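Peptide methionine sulfoxide reductase msrA/msrB (Neisseria gonorrhoeae, PDB 2H30) probably passes electrons from DsbD through its N-terminal thioredoxin-like domain to the downstream domains that reduce methionine sulfoxide in oxidised proteins. Local coordinates at residues H18-M23 with P104-N109; T41-W46 with I75-P80. The protein carries 2 engineered substitutions. One frame throughout, in Å; residues are numbered along the deposited sequence.

In this thioredoxin-like domain, two contacts meet on one mixed sheet, their centres about 9 Å apart. Contact 2 pairs strand 41-45 with strand 73-78 near the centre of the fold; contact 1 lies one strand further out, where the end of helix 16-20 and the turn after it pack on strand 105-107. Along the chain contact 2 is nested inside the loop that contact 1 closes. Strands 73-78 and 105-107 are neighbours, so the two contacts touch: Val-106 N lies 2.8 Å from Thr-76 O, and Met-20 SE packs on Ile-75 CD1. Met-20 of the N-terminal helix also packs on Ile-43 of strand 41-45, which leads on to the putative CxxC motif, Cys-50 and Cys-53.

Contact 1 (H18-M23 with P104-N109); sequences HTMSTM and PVVTDN. Engineered in segment 18-23: Met-20 (natural residue Leu), Met-23 (natural residue Leu).
At one margin of the thioredoxin-like sheet, the chain leaving helix 16-20 packs on strand 105-107 through two engineered selenomethionines, Met-20 and Met-23, both leucine in nature. Val-106 is their shared partner: its CG1 branch, turned to them by the first torsion (chi1 171°), meets Met-23 SE at 3.9 Å and Met-20 CG at 4.0 Å. Met-23 stretches onward past Val-106 with an extended chain (chi3 -172°), carrying its methyl CE to the carboxylate of Asp-108, 3.4 Å from OD1. No hydrogen bond joins the two segments. A type I turn from Met-20 to Met-23 places the two selenomethionines, closed by Met-23 N to Met-20 O at 2.9 Å, while Thr-22 OG1 bonds to Thr-19 O at 3.1 Å. This turn carries the chain from the N-terminal helix into the outer strand 24-25, which runs antiparallel to 105-107; Thr-107 OG1 bonds to Lys-24 O across that pair. The Asp-108 carboxylate is buried, and its two oxygens accept from the backbone N of Thr-112 and Ile-113 at the start of helix 112-116, an arrangement that fixes the group and could favour its charged form.

Contact 2 (T41-W46 with I75-P80); sequences TLIKFW and ITVASP
Trp-46 and Thr-76 join side chain to side chain at the C-terminal end of the paired strands: the indole NE1 donates to Thr-76 OG1 at 3.0 Å, with the hydroxyl oxygen at the ring edge but tilted 16° from its plane. Because CG sits between the backbone N and the carbonyl carbon (chi1 65°), the indole turns alongside strand 75-78 and presents its N-H edge to Thr-76. Trp-46 CE2 also approaches Ala-78 CB at 4.2 Å. Behind this bond runs the parallel ladder. Ile-75 N donates to Leu-42 O, Lys-44 N to Ile-75 O, Val-77 N to Lys-44 O at 2.8 Å, and Trp-46 N to Val-77 O at 3.1 Å, so each strand alternately gives and accepts. Past its end, a water continues the link, donating to Trp-46 O and accepting from Ser-79 N at 2.9 Å. On the face bearing Ile-43, Ile-75, Phe-45 and Val-77, the two isoleucines lie side by side, CG1 to CG1 at 3.8 Å, and Val-77 CG2 presses against Ile-43 CG2 at 3.5 Å. That same Ile-43 CG2 rests over the rim of one Phe-45 face, while Val-77 CB approaches Phe-45 CD2 at 3.8 Å. Met-20 of helix 16-20 packs on both isoleucines. Lys-44 extends from the other face to a salt bridge with Glu-56 of helix 51-64, the crossover helix of this beta-alpha-beta unit. Thr-76 OG1 also bonds to Pro-104 O, and the indole touches the CxxC-type pair, Cys-50 and Cys-53. With the carbonyl as its second partner, the buried hydroxyl is expected to donate to Pro-104 O while accepting from the indole, which would fix its rotation and hold the tryptophan ring beside the putative redox site.

Contact 1 (H18-M23 with P104-N109)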
ATOM      1  N   HIS A  18       7.570   0.363  12.132  1.00 22.62           N
ATOM      2  CA  HIS A  18       7.308   0.481  13.566  1.00 24.52           C
ATOM      3  C   HIS A  18       5.934   1.093  13.780  1.00 23.76           C
ATOM      4  O   HIS A  18       5.123   0.586  14.570  1.00 25.95           O
ATOM      5  CB  HIS A  18       8.400   1.283  14.300  1.00 26.78           C
ATOM      6  CG  HIS A  18       8.202   1.281  15.784  1.00 30.47           C
ATOM      7  ND1 HIS A  18       8.444   0.167  16.564  1.00 36.17           N
ATOM      8  CD2 HIS A  18       7.695   2.224  16.614  1.00 36.90           C
ATOM      9  CE1 HIS A  18       8.133   0.442  17.822  1.00 39.00           C
ATOM     10  NE2 HIS A  18       7.683   1.685  17.879  1.00 37.80           N
ATOM     11  N   THR A  19       5.620   2.142  13.029  1.00 22.81           N
ATOM     12  CA  THR A  19       4.328   2.786  13.134  1.00 23.39           C
ATOM     13  C   THR A  19       3.190   1.825  12.757  1.00 22.56           C
ATOM     14  O   THR A  19       2.109   1.820  13.336  1.00 22.81           O
ATOM     15  CB  THR A  19       4.309   4.013  12.202  1.00 24.34           C
ATOM     16  OG1 THR A  19       5.320   4.932  12.632  1.00 28.19           O
ATOM     17  CG2 THR A  19       2.937   4.707  12.195  1.00 28.85           C
HETATM   18  N   MSE A  20       3.443   1.026  11.744  1.00 22.15           N
HETATM   19  CA  MSE A  20       2.386   0.170  11.235  1.00 25.72           C
HETATM   20  C   MSE A  20       2.151  -0.990  12.167  1.00 26.00           C
HETATM   21  O   MSE A  20       1.084  -1.592  12.194  1.00 25.70           O
HETATM   22  CB  MSE A  20       2.737  -0.281   9.839  1.00 24.28           C
HETATM   23  CG  MSE A  20       1.613  -0.896   9.105  1.00 29.57           C
HETATM   24 SE   MSE A  20       2.424  -1.180   7.405  1.00 35.29          SE
HETATM   25  CE  MSE A  20       2.787   0.588   6.867  1.00 21.53           C
ATOM     26  N   SER A  21       3.144  -1.299  12.982  1.00 27.65           N
ATOM     27  CA  SER A  21       3.022  -2.461  13.876  1.00 28.66           C
ATOM     28  C   SER A  21       2.030  -2.226  15.093  1.00 28.90           C
ATOM     29  O   SER A  21       1.639  -3.143  15.849  1.00 29.77           O
ATOM     30  CB  SER A  21       4.433  -3.061  14.132  1.00 29.31           C
ATOM     31  OG  SER A  21       4.995  -3.616  12.888  1.00 30.34           O
ATOM     32  N   THR A  22       1.489  -1.006  15.191  1.00 28.37           N
ATOM     33  CA  THR A  22       0.446  -0.716  16.134  1.00 27.68           C
ATOM     34  C   THR A  22      -0.933  -0.724  15.440  1.00 25.72           C
ATOM     35  O   THR A  22      -1.972  -0.384  16.029  1.00 26.01           O
ATOM     36  CB  THR A  22       0.736   0.668  16.799  1.00 30.00           C
ATOM     37  OG1 THR A  22       0.354   1.697  15.899  1.00 31.18           O
ATOM     38  CG2 THR A  22       2.250   0.815  17.034  1.00 32.12           C
HETATM   39  N   MSE A  23      -0.962  -1.146  14.163  1.00 20.27           N
HETATM   40  CA  MSE A  23      -2.183  -0.990  13.374  1.00 18.24           C
HETATM   41  C   MSE A  23      -2.809  -2.329  13.026  1.00 16.14           C
HETATM   42  O   MSE A  23      -2.127  -3.374  13.050  1.00 16.48           O
HETATM   43  CB  MSE A  23      -1.872  -0.231  12.069  1.00 17.22           C
HETATM   44  CG  MSE A  23      -1.488   1.198  12.388  1.00 17.11           C
HETATM   45 SE   MSE A  23      -1.049   2.085  10.667  1.00 22.32          SE
HETATM   46  CE  MSE A  23      -0.395   3.697  11.503  1.00 20.22           C
ATOM     47  N   PRO A 104      -3.752  -7.430   1.321  1.00 15.95           N
ATOM     48  CA  PRO A 104      -3.671  -6.813   2.641  1.00 16.43           C
ATOM     49  C   PRO A 104      -4.075  -5.357   2.646  1.00 14.91           C
ATOM     50  O   PRO A 104      -3.609  -4.598   1.767  1.00 14.11           O
ATOM     51  CB  PRO A 104      -2.189  -6.977   3.027  1.00 17.25           C
ATOM     52  CG  PRO A 104      -1.643  -7.992   2.034  1.00 18.09           C
ATOM     53  CD  PRO A 104      -2.441  -7.797   0.767  1.00 16.84           C
ATOM     54  N   VAL A 105      -5.019  -5.013   3.530  1.00 14.57           N
ATOM     55  CA  VAL A 105      -5.437  -3.645   3.652  1.00 13.85           C
ATOM     56  C   VAL A 105      -5.205  -3.186   5.080  1.00 14.82           C
ATOM     57  O   VAL A 105      -6.051  -3.489   5.968  1.00 18.09           O
ATOM     58  CB  VAL A 105      -6.899  -3.412   3.242  1.00 15.48           C
ATOM     59  CG1 VAL A 105      -7.214  -1.926   3.406  1.00 15.76           C
ATOM     60  CG2 VAL A 105      -7.150  -3.887   1.762  1.00 14.28           C
ATOM     61  N   VAL A 106      -4.153  -2.411   5.291  1.00 13.92           N
ATOM     62  CA  VAL A 106      -3.924  -1.834   6.630  1.00 14.63           C
ATOM     63  C   VAL A 106      -4.856  -0.649   6.764  1.00 15.44           C
ATOM     64  O   VAL A 106      -4.998   0.149   5.849  1.00 16.04           O
ATOM     65  CB  VAL A 106      -2.478  -1.385   6.740  1.00 15.51           C
ATOM     66  CG1 VAL A 106      -2.211  -0.556   8.062  1.00 16.16           C
ATOM     67  CG2 VAL A 106      -1.537  -2.551   6.636  1.00 16.66           C
ATOM     68  N   THR A 107      -5.446  -0.468   7.948  1.00 15.17           N
ATOM     69  CA  THR A 107      -6.318   0.659   8.202  1.00 16.70           C
ATOM     70  C   THR A 107      -5.584   1.611   9.154  1.00 17.97           C
ATOM     71  O   THR A 107      -5.337   1.256  10.333  1.00 21.74           O
ATOM     72  CB  THR A 107      -7.695   0.210   8.736  1.00 16.86           C
ATOM     73  OG1 THR A 107      -7.572  -0.679   9.867  1.00 21.01           O
ATOM     74  CG2 THR A 107      -8.471  -0.475   7.669  1.00 18.05           C
ATOM     75  N   ASP A 108      -5.234   2.776   8.660  1.00 16.18           N
ATOM     76  CA  ASP A 108      -4.452   3.767   9.423  1.00 16.03           C
ATOM     77  C   ASP A 108      -5.417   4.881   9.795  1.00 15.63           C
ATOM     78  O   ASP A 108      -5.644   5.807   9.044  1.00 16.21           O
ATOM     79  CB  ASP A 108      -3.349   4.313   8.519  1.00 16.68           C
ATOM     80  CG  ASP A 108      -2.422   5.294   9.211  1.00 19.10           C
ATOM     81  OD1 ASP A 108      -2.773   5.798  10.321  1.00 20.69           O
ATOM     82  OD2 ASP A 108      -1.358   5.575   8.622  1.00 18.87           O
ATOM     83  N   ASN A 109      -5.991   4.769  11.016  1.00 17.24           N
ATOM     84  CA  ASN A 109      -7.012   5.732  11.408  1.00 18.55           C
ATOM     85  C   ASN A 109      -6.375   7.106  11.496  1.00 18.28           C
ATOM     86  O   ASN A 109      -5.369   7.268  12.251  1.00 20.16           O
ATOM     87  CB  ASN A 109      -7.591   5.276  12.760  1.00 20.62           C
ATOM     88  CG  ASN A 109      -8.850   6.070  13.165  1.00 24.39           C
ATOM     89  OD1 ASN A 109      -9.269   6.007  14.334  1.00 33.41           O
ATOM     90  ND2 ASN A 109      -9.436   6.806  12.249  1.00 25.37           N
TER

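Contact 2 (T41-W46 with I75-P80)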
ATOM      1  N   THR A  41       9.244  -3.457   1.433  1.00 14.93           N
ATOM      2  CA  THR A  41       7.801  -3.414   1.444  1.00 15.57           C
ATOM      3  C   THR A  41       7.351  -2.387   0.434  1.00 14.33           C
ATOM      4  O   THR A  41       7.816  -1.217   0.432  1.00 13.80           O
ATOM      5  CB  THR A  41       7.283  -3.046   2.846  1.00 16.04           C
ATOM      6  OG1 THR A  41       7.704  -4.115   3.744  1.00 17.18           O
ATOM      7  CG2 THR A  41       5.756  -3.027   2.890  1.00 17.68           C
ATOM      8  N   LEU A  42       6.425  -2.822  -0.428  1.00 12.54           N
ATOM      9  CA  LEU A  42       5.849  -1.919  -1.444  1.00 13.93           C
ATOM     10  C   LEU A  42       4.446  -1.632  -0.972  1.00 12.48           C
ATOM     11  O   LEU A  42       3.653  -2.571  -0.764  1.00 13.43           O
ATOM     12  CB  LEU A  42       5.845  -2.636  -2.806  1.00 15.22           C
ATOM     13  CG  LEU A  42       5.233  -1.766  -3.888  1.00 16.13           C
ATOM     14  CD1 LEU A  42       6.029  -0.462  -4.150  1.00 17.10           C
ATOM     15  CD2 LEU A  42       5.183  -2.727  -5.136  1.00 18.21           C
ATOM     16  N   ILE A  43       4.156  -0.352  -0.729  1.00 11.93           N
ATOM     17  CA  ILE A  43       2.868   0.030  -0.112  1.00 11.56           C
ATOM     18  C   ILE A  43       2.047   0.845  -1.080  1.00 12.11           C
ATOM     19  O   ILE A  43       2.548   1.852  -1.614  1.00 13.02           O
ATOM     20  CB  ILE A  43       3.077   0.908   1.124  1.00 13.01           C
ATOM     21  CG1 ILE A  43       3.968   0.171   2.141  1.00 13.38           C
ATOM     22  CG2 ILE A  43       1.712   1.291   1.733  1.00 14.90           C
ATOM     23  CD1 ILE A  43       4.351   1.099   3.298  1.00 16.38           C
ATOM     24  N   LYS A  44       0.822   0.446  -1.297  1.00 11.38           N
ATOM     25  CA  LYS A  44      -0.118   1.253  -2.136  1.00 11.08           C
ATOM     26  C   LYS A  44      -1.086   1.993  -1.200  1.00 12.42           C
ATOM     27  O   LYS A  44      -1.795   1.292  -0.432  1.00 12.01           O
ATOM     28  CB  LYS A  44      -0.951   0.327  -3.019  1.00 12.70           C
ATOM     29  CG  LYS A  44      -1.858   1.169  -3.956  1.00 13.83           C
ATOM     30  CD  LYS A  44      -2.703   0.285  -4.816  1.00 18.13           C
ATOM     31  CE  LYS A  44      -3.134   1.176  -6.054  1.00 21.43           C
ATOM     32  NZ  LYS A  44      -3.585   0.278  -7.056  1.00 25.02           N
ATOM     33  N   PHE A  45      -1.109   3.329  -1.297  1.00 10.65           N
ATOM     34  CA  PHE A  45      -2.060   4.165  -0.537  1.00 10.28           C
ATOM     35  C   PHE A  45      -3.243   4.430  -1.441  1.00 11.25           C
ATOM     36  O   PHE A  45      -3.077   4.815  -2.615  1.00 11.92           O
ATOM     37  CB  PHE A  45      -1.410   5.505  -0.158  1.00 11.92           C
ATOM     38  CG  PHE A  45      -0.274   5.339   0.806  1.00 12.78           C
ATOM     39  CD1 PHE A  45       1.009   5.023   0.364  1.00 13.59           C
ATOM     40  CD2 PHE A  45      -0.521   5.431   2.161  1.00 14.25           C
ATOM     41  CE1 PHE A  45       2.046   4.852   1.315  1.00 16.20           C
ATOM     42  CE2 PHE A  45       0.516   5.289   3.118  1.00 14.17           C
ATOM     43  CZ  PHE A  45       1.798   4.990   2.710  1.00 14.21           C
ATOM     44  N   TRP A  46      -4.432   4.308  -0.863  1.00 11.00           N
ATOM     45  CA  TRP A  46      -5.659   4.480  -1.635  1.00 11.05           C
ATOM     46  C   TRP A  46      -6.813   4.934  -0.754  1.00 11.95           C
ATOM     47  O   TRP A  46      -6.676   4.999   0.477  1.00 12.55           O
ATOM     48  CB  TRP A  46      -6.007   3.168  -2.365  1.00 11.29           C
ATOM     49  CG  TRP A  46      -6.339   2.004  -1.473  1.00 12.09           C
ATOM     50  CD1 TRP A  46      -5.436   1.182  -0.825  1.00 13.78           C
ATOM     51  CD2 TRP A  46      -7.632   1.459  -1.222  1.00 12.65           C
ATOM     52  NE1 TRP A  46      -6.131   0.172  -0.132  1.00 12.33           N
ATOM     53  CE2 TRP A  46      -7.475   0.366  -0.338  1.00 12.08           C
ATOM     54  CE3 TRP A  46      -8.921   1.864  -1.585  1.00 12.93           C
ATOM     55  CZ2 TRP A  46      -8.538  -0.410   0.103  1.00 14.77           C
ATOM     56  CZ3 TRP A  46     -10.001   1.099  -1.108  1.00 14.09           C
ATOM     57  CH2 TRP A  46      -9.814  -0.008  -0.273  1.00 14.17           C
ATOM     58  N   ILE A  75       1.692  -4.532   0.429  1.00 12.88           N
ATOM     59  CA  ILE A  75       0.534  -4.187   1.248  1.00 13.83           C
ATOM     60  C   ILE A  75      -0.150  -2.921   0.752  1.00 13.84           C
ATOM     61  O   ILE A  75       0.432  -2.173  -0.041  1.00 14.87           O
ATOM     62  CB  ILE A  75       0.915  -4.050   2.724  1.00 16.61           C
ATOM     63  CG1 ILE A  75       1.832  -2.879   2.879  1.00 16.71           C
ATOM     64  CG2 ILE A  75       1.565  -5.369   3.264  1.00 16.58           C
ATOM     65  CD1 ILE A  75       1.991  -2.465   4.321  1.00 24.04           C
ATOM     66  N   THR A  76      -1.381  -2.711   1.189  1.00 11.65           N
ATOM     67  CA  THR A  76      -2.051  -1.451   0.841  1.00 12.36           C
ATOM     68  C   THR A  76      -2.469  -0.776   2.150  1.00 13.85           C
ATOM     69  O   THR A  76      -2.631  -1.467   3.167  1.00 13.63           O
ATOM     70  CB  THR A  76      -3.282  -1.639  -0.080  1.00 13.19           C
ATOM     71  OG1 THR A  76      -4.404  -2.106   0.686  1.00 13.61           O
ATOM     72  CG2 THR A  76      -2.909  -2.641  -1.217  1.00 13.69           C
ATOM     73  N   VAL A  77      -2.640   0.533   2.089  1.00 12.09           N
ATOM     74  CA  VAL A  77      -3.059   1.320   3.247  1.00 12.27           C
ATOM     75  C   VAL A  77      -4.252   2.187   2.859  1.00 13.09           C
ATOM     76  O   VAL A  77      -4.166   2.983   1.926  1.00 13.24           O
ATOM     77  CB  VAL A  77      -1.965   2.222   3.701  1.00 13.23           C
ATOM     78  CG1 VAL A  77      -2.478   3.174   4.831  1.00 15.01           C
ATOM     79  CG2 VAL A  77      -0.783   1.368   4.237  1.00 14.32           C
ATOM     80  N   ALA A  78      -5.328   2.024   3.639  1.00 13.56           N
ATOM     81  CA  ALA A  78      -6.463   2.965   3.601  1.00 12.15           C
ATOM     82  C   ALA A  78      -6.424   3.705   4.925  1.00 14.79           C
ATOM     83  O   ALA A  78      -5.939   3.164   5.902  1.00 14.63           O
ATOM     84  CB  ALA A  78      -7.779   2.275   3.440  1.00 14.00           C
ATOM     85  N   SER A  79      -6.924   4.938   4.912  1.00 12.98           N
ATOM     86  CA  SER A  79      -6.714   5.870   6.057  1.00 14.34           C
ATOM     87  C   SER A  79      -8.042   6.438   6.512  1.00 14.48           C
ATOM     88  O   SER A  79      -8.392   7.556   6.128  1.00 15.12           O
ATOM     89  CB  SER A  79      -5.704   6.964   5.671  1.00 15.68           C
ATOM     90  OG  SER A  79      -4.432   6.401   5.349  1.00 14.64           O
ATOM     91  N   PRO A  80      -8.792   5.661   7.304  1.00 16.52           N
ATOM     92  CA  PRO A  80     -10.124   6.153   7.745  1.00 16.91           C
ATOM     93  C   PRO A  80     -10.062   7.545   8.372  1.00 18.34           C
ATOM     94  O   PRO A  80      -9.167   7.849   9.158  1.00 19.78           O
ATOM     95  CB  PRO A  80     -10.557   5.097   8.774  1.00 17.22           C
ATOM     96  CG  PRO A  80      -9.925   3.790   8.266  1.00 16.82           C
ATOM     97  CD  PRO A  80      -8.529   4.300   7.789  1.00 15.47           C
TER
HETATM   98  O   HOH W   1      -8.130   5.999   2.548  1.00 15.34           O